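Alkaline phosphatase D (Bacillus subtilis, PDB 2YEQ) hydrolyses phosphate esters, acting as an alkaline phosphatase and phosphodiesterase with iron and calcium in its active site. Local coordinates at residues L11-G16 with Y90-G95; L25-A30 with H73-E78; V46-A51 with G63-K68. All blocks are in the same frame, centred on the assembly; numbering follows the deposited sequence.

All three contacts lie in the N-terminal domain, where two beta sheets pack face to face, with contact centres about 7 to 8 Å apart. Interaction 1 bridges the sheets, bringing 11-16 of one against 90-95 of the other. Interaction 2 is strand pairing in the first sheet and interaction 3 is strand pairing in the second. Thr27 OG1 hydrogen-bonds Gly12 O (2.7 Å), tying interaction 2 to interaction 1, while Arg91 and Glu49 form a salt bridge between interactions 1 and 3. One ethanediol touches both interactions 2 and 3. The contact centres lie about 21 to 27 Å from the centre of the chain. No segment supplies an iron or calcium ligand.

Interaction 1 of 3, residues L11-G16 with Y90-G95; sequences LGVASG and YRFKTG. With PE5 (3,6,9,12,15,18,21,24-octaoxahexacosan-1-ol), chain P.
The ring of Tyr90 is met obliquely by Ser15 CB, Val13 CG2 and the carbonyl oxygen of Ala14, and a water lies at its hydroxyl edge in the ring plane. The Phe92 ring is approached at its edge, where Val13 CG1 rests 3.8 Å from Phe92 CD2. Val13 thus splits its branches: CG1 goes to Phe92, while CG2 sits 3.8 Å from Tyr90 CE2. Its chi1 of -58° sets CG1 anti to the carbonyl carbon and leaves CG2 for the tyrosine. Tyr90 OH comes to 3.0 Å from Ala14 C, close against the backbone, yet its angles to the nearby Ala14 and Ser15 polar atoms are too poor for bonding. Its partner is the water, 2.8 Å from Tyr90 OH, which also bonds Ser15 OG at 2.8 Å; Ser15 OG has a further partner in Thr104. Arg91 turns the other way, and its NH1 donates to O1 of a polyether at 3.2 Å, while NH2 pairs with Glu49. Strands 13-16 and 87-94 belong to different sheets; the local axes of 13-16 and 90-94 approach to 8.6 Å at 132°. This is side-chain packing between two facing sheets, consistent with the sandwich of an E-set-like domain. Leu25 and Thr27 extend the apolar layer around Phe92. The direct contact is mostly apolar, and a shared water gives the buried hydroxyl abutting the Ala14-Ser15 peptide a polar partner.

Interaction 2 of 3, residues L25-A30 with H73-E78; sequences LWTRLA and HSVHVE. With EDO (1,2-ethanediol), chain R.
Trp26 and His76 form a T-shaped pair in which the indole points its edge at one face of the imidazole. Trp26 CD1 does the touching, 3.7 Å from His76 NE2, and the planes stand at 77° with centroids 5.1 Å apart. The two side chains share one face of the sheet; a Trp26 chi1 of 176° swings CG away from its own backbone N and, with the ring turned across it, brings CD1 to the histidine. The second face of the pairing is aliphatic. Here Thr27 and Val75 lie side by side and point the same way, Thr27 CG2 being 3.9 Å from Val75 CB, and Leu25 meets Val77 through their CB atoms. This side looks toward the opposite sheet, where Phe92 packs on Leu25, Thr27 and Val75. At the end of the ladder Leu29 CB lies 4.0 Å from His73 CB, and Leu29 N donates almost straight to His73 O (3.0 Å, 173°), though from above the carbonyl plane. Leu25-Val77 and Thr27-Val75 are the hydrogen-bonded antiparallel pairs, and strand 74-79 is an edge strand of its sheet within the chain; there an ethanediol oxygen accepts from His76 N at 2.8 Å. Trp26 NE1 bonds Glu244 O and His76 NE2 bonds Tyr243 O. Because Tyr243 O can only accept, His76 NE2 must carry a proton, and these bonds probably help fix the rotation of both rings.

Interaction 3 of 3, residues V46-A51 with G63-K68; sequences VKWEVA and GTEMAK. With PE5 (3,6,9,12,15,18,21,24-octaoxahexacosan-1-ol), chain B; EDO (1,2-ethanediol), chain R.
Gly63 lies over one face of the Trp48 indole, its backbone N 3.4 Å above the plane near the centre of the ring system, and its CA makes a CH-pi contact with the five-membered ring, 3.8 Å from the centroid. A Trp48 chi1 of 56° sets CG between the backbone N and the carbonyl carbon, from where the indole lies across Gly63. The same glycine also pairs with the Trp48 backbone in both directions, Trp48 N to Gly63 O and Gly63 N to Trp48 O. Thr64 turns to the other side of the sheet, where Lys47 reaches across: its bent end brings NZ within 3.1 Å of Thr64 OG1, which accepts the bond. These are the arms of a beta hairpin, 44-51 and 59-67, with 59-67 one of the two edge strands of its four-stranded antiparallel sheet. Glu65 exchanges backbone bonds with Val46, and the one from Val46 N to Glu65 O (2.7 Å) runs nearly along the C=O axis. The Glu65 side chain bends at chi2 and puts OE2 2.7 Å from a water that donates to it; Trp48 NE1 donates a hydrogen bond to the same water at 2.8 Å, in the plane of the indole. Glu65 OE1 accepts from an ethanediol oxygen, and Met66 O from the other. Ala67 CB then touches Val46 CG2 at 4.0 Å, on the side facing Val75 of the opposite sheet.

Interaction 1 of 3, residues L11-G16 with Y90-G95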
loop_
_atom_site.group_PDB
_atom_site.type_symbol
_atom_site.label_atom_id
_atom_site.label_comp_id
_atom_site.label_asym_id
_atom_site.label_seq_id
_atom_site.Cartn_x
_atom_site.Cartn_y
_atom_site.Cartn_z
ATOM N N LEU A 11 8.962 -18.300 -0.705
ATOM C CA LEU A 11 8.267 -17.002 -0.588
ATOM C C LEU A 11 7.065 -17.097 0.330
ATOM O O LEU A 11 6.243 -16.166 0.404
ATOM C CB LEU A 11 7.818 -16.509 -1.962
ATOM C CG LEU A 11 8.975 -16.434 -2.962
ATOM C CD1 LEU A 11 8.486 -15.780 -4.242
ATOM C CD2 LEU A 11 10.174 -15.710 -2.408
ATOM N N GLY A 12 6.957 -18.233 1.019
ATOM C CA GLY A 12 5.879 -18.456 1.975
ATOM C C GLY A 12 4.517 -18.575 1.338
ATOM O O GLY A 12 4.354 -19.071 0.212
ATOM N N VAL A 13 3.516 -18.122 2.086
ATOM C CA VAL A 13 2.140 -18.170 1.677
ATOM C C VAL A 13 1.467 -16.828 1.967
ATOM O O VAL A 13 2.040 -15.961 2.643
ATOM C CB VAL A 13 1.371 -19.318 2.394
ATOM C CG1 VAL A 13 2.029 -20.706 2.109
ATOM C CG2 VAL A 13 1.244 -19.047 3.928
ATOM N N ALA A 14 0.276 -16.648 1.430
ATOM C CA ALA A 14 -0.463 -15.397 1.630
ATOM C C ALA A 14 -1.922 -15.661 1.397
ATOM O O ALA A 14 -2.298 -16.670 0.785
ATOM C CB ALA A 14 0.047 -14.258 0.681
ATOM N N SER A 15 -2.754 -14.761 1.907
ATOM C CA SER A 15 -4.180 -14.782 1.615
ATOM C C SER A 15 -4.683 -13.366 1.390
ATOM O O SER A 15 -4.075 -12.387 1.803
ATOM C CB SER A 15 -4.986 -15.453 2.745
ATOM O OG SER A 15 -5.017 -14.640 3.919
ATOM N N GLY A 16 -5.822 -13.254 0.748
ATOM C CA GLY A 16 -6.279 -11.934 0.392
ATOM C C GLY A 16 -7.649 -11.827 -0.204
ATOM O O GLY A 16 -8.344 -12.813 -0.434
ATOM N N TYR A 90 -4.886 -22.440 6.455
ATOM C CA TYR A 90 -4.693 -22.996 5.130
ATOM C C TYR A 90 -3.256 -23.422 4.931
ATOM O O TYR A 90 -2.347 -22.914 5.590
ATOM C CB TYR A 90 -5.157 -21.993 4.046
ATOM C CG TYR A 90 -4.319 -20.729 3.986
ATOM C CD1 TYR A 90 -4.614 -19.645 4.798
ATOM C CD2 TYR A 90 -3.237 -20.621 3.101
ATOM C CE1 TYR A 90 -3.850 -18.504 4.754
ATOM C CE2 TYR A 90 -2.473 -19.478 3.052
ATOM C CZ TYR A 90 -2.773 -18.425 3.865
ATOM O OH TYR A 90 -2.003 -17.301 3.850
ATOM N N ARG A 91 -3.050 -24.370 4.016
ATOM C CA ARG A 91 -1.702 -24.787 3.633
ATOM C C ARG A 91 -1.729 -25.469 2.286
ATOM O O ARG A 91 -2.788 -25.881 1.805
ATOM C CB ARG A 91 -1.093 -25.728 4.678
ATOM C CG ARG A 91 -1.752 -27.060 4.675
ATOM C CD ARG A 91 -1.095 -28.036 5.641
ATOM N NE ARG A 91 -1.933 -29.225 5.739
ATOM C CZ ARG A 91 -1.741 -30.210 6.606
ATOM N NH1 ARG A 91 -0.744 -30.150 7.482
ATOM N NH2 ARG A 91 -2.571 -31.246 6.605
ATOM N N PHE A 92 -0.548 -25.570 1.693
ATOM C CA PHE A 92 -0.374 -26.185 0.394
ATOM C C PHE A 92 0.551 -27.382 0.527
ATOM O O PHE A 92 1.402 -27.422 1.413
ATOM C CB PHE A 92 0.271 -25.198 -0.588
ATOM C CG PHE A 92 -0.531 -23.953 -0.831
ATOM C CD1 PHE A 92 -1.478 -23.909 -1.845
ATOM C CD2 PHE A 92 -0.327 -22.824 -0.063
ATOM C CE1 PHE A 92 -2.196 -22.754 -2.091
ATOM C CE2 PHE A 92 -1.063 -21.648 -0.298
ATOM C CZ PHE A 92 -1.991 -21.625 -1.315
ATOM N N LYS A 93 0.432 -28.307 -0.416
ATOM C CA LYS A 93 1.313 -29.467 -0.506
ATOM C C LYS A 93 1.615 -29.706 -1.977
ATOM O O LYS A 93 0.703 -29.694 -2.797
ATOM C CB LYS A 93 0.615 -30.683 0.088
ATOM C CG LYS A 93 1.451 -31.920 0.222
ATOM C CD LYS A 93 0.533 -33.142 0.448
ATOM C CE LYS A 93 1.252 -34.316 1.111
ATOM N NZ LYS A 93 0.286 -35.269 1.743
ATOM N N THR A 94 2.887 -29.898 -2.298
ATOM C CA THR A 94 3.288 -30.262 -3.647
ATOM C C THR A 94 4.258 -31.428 -3.530
ATOM O O THR A 94 5.285 -31.325 -2.873
ATOM C CB THR A 94 3.837 -29.044 -4.449
ATOM O OG1 THR A 94 4.003 -29.414 -5.820
ATOM C CG2 THR A 94 5.137 -28.482 -3.861
ATOM N N GLY A 95 3.891 -32.540 -4.155
ATOM C CA GLY A 95 4.549 -33.813 -3.923
ATOM C C GLY A 95 4.405 -34.104 -2.446
ATOM O O GLY A 95 3.295 -34.139 -1.900
HETATM C C50 PE5 P . -1.996 -33.688 9.034
HETATM O O1 PE5 P . -0.990 -32.731 9.375
HETATM C C1 PE5 P . -1.434 -31.737 10.313
HETATM C C2 PE5 P . -0.280 -30.817 10.717
HETATM O O2 PE5 P . -0.583 -29.441 10.428
HETATM C C3 PE5 P . 0.448 -28.489 10.774
HETATM C C4 PE5 P . 1.468 -28.250 9.642
HETATM O O3 PE5 P . 0.961 -28.485 8.324
HETATM O O HOH W 1 -2.837 -15.204 5.511
#

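Interaction 2 of 3, residues L25-A30 with H73-E78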
loop_
_atom_site.group_PDB
_atom_site.type_symbol
_atom_site.label_atom_id
_atom_site.label_comp_id
_atom_site.label_asym_id
_atom_site.label_seq_id
_atom_site.Cartn_x
_atom_site.Cartn_y
_atom_site.Cartn_z
ATOM N N LEU A 25 -6.219 -17.662 -1.646
ATOM C CA LEU A 25 -5.010 -18.253 -1.082
ATOM C C LEU A 25 -3.912 -18.199 -2.134
ATOM O O LEU A 25 -4.154 -18.513 -3.292
ATOM C CB LEU A 25 -5.269 -19.709 -0.682
ATOM C CG LEU A 25 -6.535 -20.021 0.127
ATOM C CD1 LEU A 25 -6.619 -21.539 0.405
ATOM C CD2 LEU A 25 -6.562 -19.224 1.433
ATOM N N TRP A 26 -2.700 -17.851 -1.717
ATOM C CA TRP A 26 -1.590 -17.658 -2.618
ATOM C C TRP A 26 -0.358 -18.415 -2.144
ATOM O O TRP A 26 -0.063 -18.480 -0.947
ATOM C CB TRP A 26 -1.242 -16.161 -2.721
ATOM C CG TRP A 26 -0.028 -15.873 -3.561
ATOM C CD1 TRP A 26 -0.007 -15.583 -4.897
ATOM C CD2 TRP A 26 1.343 -15.859 -3.128
ATOM N NE1 TRP A 26 1.288 -15.405 -5.320
ATOM C CE2 TRP A 26 2.135 -15.572 -4.262
ATOM C CE3 TRP A 26 1.983 -16.076 -1.895
ATOM C CZ2 TRP A 26 3.516 -15.478 -4.204
ATOM C CZ3 TRP A 26 3.374 -16.013 -1.853
ATOM C CH2 TRP A 26 4.121 -15.703 -3.003
ATOM N N THR A 27 0.365 -18.974 -3.106
ATOM C CA THR A 27 1.761 -19.282 -2.900
ATOM C C THR A 27 2.454 -19.291 -4.262
ATOM O O THR A 27 1.827 -18.991 -5.283
ATOM C CB THR A 27 1.952 -20.606 -2.137
ATOM O OG1 THR A 27 3.309 -20.673 -1.685
ATOM C CG2 THR A 27 1.571 -21.830 -3.002
ATOM N N ARG A 28 3.737 -19.609 -4.250
ATOM C CA ARG A 28 4.533 -19.714 -5.455
ATOM C C ARG A 28 5.600 -20.777 -5.204
ATOM O O ARG A 28 6.264 -20.787 -4.131
ATOM C CB ARG A 28 5.204 -18.382 -5.805
ATOM C CG ARG A 28 6.131 -18.485 -7.068
ATOM C CD ARG A 28 6.690 -17.171 -7.558
ATOM N NE ARG A 28 7.708 -17.496 -8.551
ATOM C CZ ARG A 28 8.818 -16.828 -8.804
ATOM N NH1 ARG A 28 9.100 -15.682 -8.208
ATOM N NH2 ARG A 28 9.660 -17.323 -9.719
ATOM N N LEU A 29 5.791 -21.644 -6.193
ATOM C CA LEU A 29 6.898 -22.616 -6.176
ATOM C C LEU A 29 8.150 -21.979 -6.757
ATOM O O LEU A 29 8.206 -21.708 -7.960
ATOM C CB LEU A 29 6.542 -23.868 -6.973
ATOM C CG LEU A 29 5.184 -24.479 -6.655
ATOM C CD1 LEU A 29 4.944 -25.764 -7.491
ATOM C CD2 LEU A 29 5.096 -24.762 -5.149
ATOM N N ALA A 30 9.143 -21.742 -5.893
ATOM C CA ALA A 30 10.370 -21.047 -6.250
ATOM C C ALA A 30 11.581 -21.548 -5.433
ATOM O O ALA A 30 12.163 -20.788 -4.655
ATOM C CB ALA A 30 10.174 -19.522 -6.046
ATOM N N HIS A 73 4.924 -20.337 -11.789
ATOM C CA HIS A 73 4.457 -21.388 -10.875
ATOM C C HIS A 73 3.823 -20.794 -9.604
ATOM O O HIS A 73 3.890 -21.380 -8.502
ATOM C CB HIS A 73 5.594 -22.372 -10.529
ATOM C CG HIS A 73 5.993 -23.250 -11.671
ATOM N ND1 HIS A 73 7.008 -22.920 -12.541
ATOM C CD2 HIS A 73 5.516 -24.446 -12.080
ATOM C CE1 HIS A 73 7.151 -23.887 -13.431
ATOM N NE2 HIS A 73 6.250 -24.819 -13.181
ATOM N N SER A 74 3.186 -19.636 -9.766
ATOM C CA SER A 74 2.368 -19.086 -8.709
ATOM C C SER A 74 1.073 -19.886 -8.614
ATOM O O SER A 74 0.658 -20.615 -9.539
ATOM C CB SER A 74 2.077 -17.611 -8.961
ATOM O OG SER A 74 1.342 -17.444 -10.158
ATOM N N VAL A 75 0.436 -19.775 -7.460
ATOM C CA VAL A 75 -0.821 -20.441 -7.219
ATOM C C VAL A 75 -1.813 -19.418 -6.658
ATOM O O VAL A 75 -1.511 -18.732 -5.680
ATOM C CB VAL A 75 -0.641 -21.617 -6.217
ATOM C CG1 VAL A 75 -1.980 -22.231 -5.882
ATOM C CG2 VAL A 75 0.337 -22.671 -6.788
ATOM N N HIS A 76 -2.964 -19.297 -7.297
ATOM C CA HIS A 76 -4.069 -18.481 -6.784
ATOM C C HIS A 76 -5.282 -19.372 -6.673
ATOM O O HIS A 76 -5.716 -19.934 -7.670
ATOM C CB HIS A 76 -4.415 -17.337 -7.740
ATOM C CG HIS A 76 -3.332 -16.318 -7.880
ATOM N ND1 HIS A 76 -2.187 -16.550 -8.605
ATOM C CD2 HIS A 76 -3.222 -15.066 -7.387
ATOM C CE1 HIS A 76 -1.412 -15.482 -8.539
ATOM N NE2 HIS A 76 -2.019 -14.569 -7.804
ATOM N N VAL A 77 -5.818 -19.509 -5.464
ATOM C CA VAL A 77 -6.967 -20.363 -5.208
ATOM C C VAL A 77 -8.055 -19.462 -4.653
ATOM O O VAL A 77 -7.813 -18.698 -3.738
ATOM C CB VAL A 77 -6.636 -21.461 -4.137
ATOM C CG1 VAL A 77 -7.904 -22.175 -3.663
ATOM C CG2 VAL A 77 -5.598 -22.465 -4.656
ATOM N N GLU A 78 -9.255 -19.544 -5.200
ATOM C CA GLU A 78 -10.384 -18.846 -4.606
ATOM C C GLU A 78 -11.194 -19.883 -3.812
ATOM O O GLU A 78 -12.036 -20.585 -4.354
ATOM C CB GLU A 78 -11.198 -18.108 -5.677
ATOM C CG GLU A 78 -10.436 -16.849 -6.153
ATOM C CD GLU A 78 -11.120 -16.101 -7.290
ATOM O OE1 GLU A 78 -12.346 -15.846 -7.189
ATOM O OE2 GLU A 78 -10.422 -15.767 -8.274
HETATM C C1 EDO R . -3.020 -21.449 -11.754
HETATM O O1 EDO R . -1.823 -21.341 -12.529
HETATM C C2 EDO R . -2.657 -21.685 -10.294
HETATM O O2 EDO R . -3.591 -21.013 -9.446
#

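Interaction 3 of 3, residues V46-A51 with G63-K68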
loop_
_atom_site.group_PDB
_atom_site.type_symbol
_atom_site.label_atom_id
_atom_site.label_comp_id
_atom_site.label_asym_id
_atom_site.label_seq_id
_atom_site.Cartn_x
_atom_site.Cartn_y
_atom_site.Cartn_z
ATOM N N VAL A 46 -0.431 -28.635 -7.257
ATOM C CA VAL A 46 -0.306 -28.135 -5.884
ATOM C C VAL A 46 -1.634 -28.343 -5.183
ATOM O O VAL A 46 -2.676 -27.806 -5.613
ATOM C CB VAL A 46 0.124 -26.648 -5.834
ATOM C CG1 VAL A 46 0.283 -26.176 -4.354
ATOM C CG2 VAL A 46 1.451 -26.439 -6.579
ATOM N N LYS A 47 -1.615 -29.158 -4.127
ATOM C CA LYS A 47 -2.829 -29.411 -3.354
ATOM C C LYS A 47 -2.976 -28.322 -2.312
ATOM O O LYS A 47 -1.982 -27.728 -1.864
ATOM C CB LYS A 47 -2.768 -30.788 -2.677
ATOM C CG LYS A 47 -2.797 -31.958 -3.687
ATOM C CD LYS A 47 -3.004 -33.306 -3.003
ATOM C CE LYS A 47 -3.178 -34.451 -4.008
ATOM N NZ LYS A 47 -4.015 -34.071 -5.202
ATOM N N TRP A 48 -4.217 -28.039 -1.935
ATOM C CA TRP A 48 -4.480 -27.051 -0.908
ATOM C C TRP A 48 -5.624 -27.492 -0.010
ATOM O O TRP A 48 -6.552 -28.188 -0.447
ATOM C CB TRP A 48 -4.807 -25.679 -1.519
ATOM C CG TRP A 48 -5.952 -25.711 -2.489
ATOM C CD1 TRP A 48 -5.889 -25.974 -3.829
ATOM C CD2 TRP A 48 -7.328 -25.488 -2.190
ATOM N NE1 TRP A 48 -7.146 -25.897 -4.381
ATOM C CE2 TRP A 48 -8.045 -25.597 -3.395
ATOM C CE3 TRP A 48 -8.024 -25.169 -1.023
ATOM C CZ2 TRP A 48 -9.428 -25.422 -3.457
ATOM C CZ3 TRP A 48 -9.389 -24.995 -1.091
ATOM C CH2 TRP A 48 -10.076 -25.127 -2.291
ATOM N N GLU A 49 -5.563 -27.034 1.234
ATOM C CA GLU A 49 -6.567 -27.352 2.243
ATOM C C GLU A 49 -6.858 -26.122 3.107
ATOM O O GLU A 49 -5.947 -25.356 3.459
ATOM C CB GLU A 49 -6.070 -28.468 3.170
ATOM C CG GLU A 49 -5.914 -29.827 2.520
ATOM C CD GLU A 49 -5.297 -30.860 3.464
ATOM O OE1 GLU A 49 -4.550 -30.485 4.412
ATOM O OE2 GLU A 49 -5.574 -32.057 3.244
ATOM N N VAL A 50 -8.126 -25.972 3.461
ATOM C CA VAL A 50 -8.586 -24.968 4.387
ATOM C C VAL A 50 -9.289 -25.688 5.554
ATOM O O VAL A 50 -10.168 -26.538 5.344
ATOM C CB VAL A 50 -9.588 -24.012 3.714
ATOM C CG1 VAL A 50 -10.107 -22.983 4.716
ATOM C CG2 VAL A 50 -8.936 -23.329 2.497
ATOM N N ALA A 51 -8.904 -25.334 6.767
ATOM C CA ALA A 51 -9.418 -25.976 7.967
ATOM C C ALA A 51 -9.885 -24.948 8.988
ATOM O O ALA A 51 -9.478 -23.765 8.962
ATOM C CB ALA A 51 -8.325 -26.883 8.585
ATOM N N GLY A 63 -8.583 -28.892 -2.573
ATOM C CA GLY A 63 -8.521 -29.044 -4.018
ATOM C C GLY A 63 -7.100 -29.161 -4.539
ATOM O O GLY A 63 -6.151 -29.307 -3.760
ATOM N N THR A 64 -6.961 -29.114 -5.861
ATOM C CA THR A 64 -5.662 -29.181 -6.524
ATOM C C THR A 64 -5.622 -28.146 -7.631
ATOM O O THR A 64 -6.537 -28.073 -8.435
ATOM C CB THR A 64 -5.393 -30.585 -7.106
ATOM O OG1 THR A 64 -5.578 -31.541 -6.067
ATOM C CG2 THR A 64 -3.961 -30.703 -7.642
ATOM N N GLU A 65 -4.578 -27.329 -7.635
ATOM C CA GLU A 65 -4.319 -26.379 -8.718
ATOM C C GLU A 65 -3.096 -26.833 -9.470
ATOM O O GLU A 65 -2.235 -27.498 -8.890
ATOM C CB GLU A 65 -4.014 -24.999 -8.161
ATOM C CG GLU A 65 -5.191 -24.308 -7.599
ATOM C CD GLU A 65 -6.107 -23.799 -8.672
ATOM O OE1 GLU A 65 -5.656 -22.989 -9.517
ATOM O OE2 GLU A 65 -7.273 -24.221 -8.665
ATOM N N MET A 66 -3.008 -26.463 -10.748
ATOM C CA MET A 66 -1.802 -26.728 -11.529
ATOM C C MET A 66 -1.028 -25.442 -11.612
ATOM O O MET A 66 -1.471 -24.499 -12.289
ATOM C CB MET A 66 -2.156 -27.196 -12.943
ATOM C CG MET A 66 -2.841 -28.536 -13.017
ATOM S SD MET A 66 -1.903 -29.884 -12.274
ATOM C CE MET A 66 -0.442 -29.975 -13.304
ATOM N N ALA A 67 0.115 -25.391 -10.930
ATOM C CA ALA A 67 1.033 -24.251 -11.026
ATOM C C ALA A 67 1.730 -24.318 -12.390
ATOM O O ALA A 67 2.232 -25.367 -12.751
ATOM C CB ALA A 67 2.063 -24.297 -9.885
ATOM N N LYS A 68 1.780 -23.207 -13.125
ATOM C CA LYS A 68 2.289 -23.193 -14.520
ATOM C C LYS A 68 3.465 -22.262 -14.701
ATOM O O LYS A 68 3.481 -21.180 -14.105
ATOM C CB LYS A 68 1.229 -22.679 -15.499
ATOM C CG LYS A 68 -0.182 -23.064 -15.192
ATOM C CD LYS A 68 -1.093 -22.821 -16.392
ATOM C CE LYS A 68 -1.546 -21.372 -16.505
ATOM N NZ LYS A 68 -2.908 -21.293 -17.127
HETATM C C50 PE5 B . -2.459 -21.212 -20.211
HETATM O O1 PE5 B . -2.069 -19.913 -19.737
HETATM C C1 PE5 B . -3.162 -19.092 -19.278
HETATM C C2 PE5 B . -2.784 -18.207 -18.076
HETATM O O2 PE5 B . -3.934 -17.847 -17.266
HETATM C C3 PE5 B . -4.291 -18.808 -16.261
HETATM C C4 PE5 B . -5.101 -18.198 -15.143
HETATM C C1 EDO R . -3.020 -21.449 -11.754
HETATM O O1 EDO R . -1.823 -21.341 -12.529
HETATM C C2 EDO R . -2.657 -21.685 -10.294
HETATM O O2 EDO R . -3.591 -21.013 -9.446
HETATM O O HOH W 2 -8.342 -25.947 -6.905
#